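Local coordinates for molybdopterin-guanine dinucleotide biosynthesis protein A (MobA) (Archaeoglobus fulgidus, PDB 3NGW) that probably acts as a GTP-binding nucleotidyltransferase in molybdenum cofactor biosynthesis, attaching a guanine nucleotide to molybdopterin, at residues D184-R187 and A188-C192. Numbering follows the deposited sequence.
Sequences DLKR and AEEIC. With CA (calcium ion), chain C.
With CG anti to the backbone N (chi1 -172°), Lys-186 runs extended until a final bend at NZ, which faces Glu-190 one turn further on. Glu-190 has CG beside its own backbone N and stays extended beyond it, bringing OE2 to 3.8 Å from Lys-186 NZ. This is a long salt bridge between two exposed side chains whose flexible arms span one helical turn. The aliphatic part of Glu-190 lies over the backbone, its CG 3.1 Å from Lys-186 O. Arg-187 bends twice; its CD lies 3.9 Å from Ile-191 CD1, and the guanidinium also comes near that methyl, obliquely. Ile-191 also packs on Ile-174. The Arg-187 guanidinium and Glu-190 carboxylate planes are turned 68° apart, and their charged atoms do not touch.

Backbone bonds tie the two turns together: Ala-188 N donates to Asp-184 O at 2.6 Å and Ile-191 N to Arg-187 O at 2.9 Å, whereas the bond from Glu-190 N to Lys-186 O is weak at 3.4 Å. The small methyl of Ala-188 suits a buried place against Leu-23 of strand 22-23. Glu-189 also touches Leu-23, its OE2 accepting from the backbone N of Cys-24 just after that strand, and Cys-192 closes a disulfide with Cys-24.

Near the helix start, Asp-184 holds a calcium ion lopsidedly, OD1 nearer at 2.7 Å and OD2 farther at 2.9 Å; carboxylate oxygens suit this hard cation. OD2 also accepts from the backbone N of Asn-180 and Thr-181, which should hold the carboxylate in position. The whole is regular i to i+4 alpha-helical hydrogen bonding on the C-terminal helix 182-194 of a MobA-like nucleotidyltransferase, with a calcium site near its first turn and a disulfide near its end.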
# COMPACT_ATOMS: atom_id res chain seq x y z
N ASP A 184 -15.37 4.72 -9.60
CA ASP A 184 -14.06 4.11 -9.79
C ASP A 184 -14.18 2.72 -10.42
O ASP A 184 -13.41 2.40 -11.31
CB ASP A 184 -13.31 3.98 -8.47
CG ASP A 184 -12.94 5.33 -7.88
OD1 ASP A 184 -12.75 6.27 -8.66
OD2 ASP A 184 -12.84 5.44 -6.64
N LEU A 185 -15.10 1.89 -9.93
CA LEU A 185 -15.29 0.55 -10.49
C LEU A 185 -15.59 0.66 -11.98
O LEU A 185 -15.09 -0.12 -12.78
CB LEU A 185 -16.43 -0.21 -9.80
CG LEU A 185 -16.11 -0.91 -8.47
CD1 LEU A 185 -15.50 0.10 -7.54
CD2 LEU A 185 -17.37 -1.52 -7.86
N LYS A 186 -16.42 1.64 -12.34
CA LYS A 186 -16.78 1.85 -13.73
C LYS A 186 -15.54 2.16 -14.54
O LYS A 186 -15.35 1.60 -15.61
CB LYS A 186 -17.78 2.99 -13.85
CG LYS A 186 -18.38 3.17 -15.24
CD LYS A 186 -19.47 4.26 -15.20
CE LYS A 186 -20.17 4.45 -16.54
NZ LYS A 186 -19.27 4.99 -17.58
N ARG A 187 -14.70 3.07 -14.03
CA ARG A 187 -13.48 3.42 -14.76
C ARG A 187 -12.48 2.28 -14.71
O ARG A 187 -11.90 1.91 -15.73
CB ARG A 187 -12.85 4.69 -14.18
CG ARG A 187 -12.31 5.63 -15.27
CD ARG A 187 -10.84 6.02 -15.08
NE ARG A 187 -10.62 6.91 -13.94
CZ ARG A 187 -9.45 7.50 -13.67
NH1 ARG A 187 -9.34 8.29 -12.61
NH2 ARG A 187 -8.41 7.31 -14.47
N ALA A 188 -12.27 1.73 -13.52
CA ALA A 188 -11.35 0.62 -13.32
C ALA A 188 -11.61 -0.46 -14.36
O ALA A 188 -10.68 -1.01 -14.94
CB ALA A 188 -11.50 0.04 -11.93
N GLU A 189 -12.89 -0.75 -14.59
CA GLU A 189 -13.28 -1.75 -15.58
C GLU A 189 -12.80 -1.37 -16.96
O GLU A 189 -12.23 -2.20 -17.66
CB GLU A 189 -14.80 -1.91 -15.61
CG GLU A 189 -15.34 -3.07 -14.79
CD GLU A 189 -14.79 -4.41 -15.23
OE1 GLU A 189 -14.78 -4.70 -16.45
OE2 GLU A 189 -14.38 -5.20 -14.36
N GLU A 190 -13.01 -0.12 -17.37
CA GLU A 190 -12.59 0.33 -18.69
C GLU A 190 -11.08 0.19 -18.86
O GLU A 190 -10.60 -0.18 -19.92
CB GLU A 190 -12.99 1.79 -18.93
CG GLU A 190 -14.39 2.17 -18.46
CD GLU A 190 -14.74 3.64 -18.73
OE1 GLU A 190 -13.84 4.52 -18.60
OE2 GLU A 190 -15.92 3.93 -19.06
N ILE A 191 -10.35 0.51 -17.80
CA ILE A 191 -8.89 0.44 -17.82
C ILE A 191 -8.40 -1.00 -17.98
O ILE A 191 -7.60 -1.28 -18.87
CB ILE A 191 -8.29 1.05 -16.53
CG1 ILE A 191 -8.59 2.55 -16.49
CG2 ILE A 191 -6.79 0.81 -16.47
CD1 ILE A 191 -8.16 3.23 -15.22
N CYS A 192 -8.88 -1.91 -17.13
CA CYS A 192 -8.45 -3.30 -17.22
C CYS A 192 -8.94 -3.93 -18.52
O CYS A 192 -8.43 -4.97 -18.93
CB CYS A 192 -8.94 -4.11 -16.02
SG CYS A 192 -10.73 -4.47 -15.99
CA CA C . -11.67 8.03 -6.99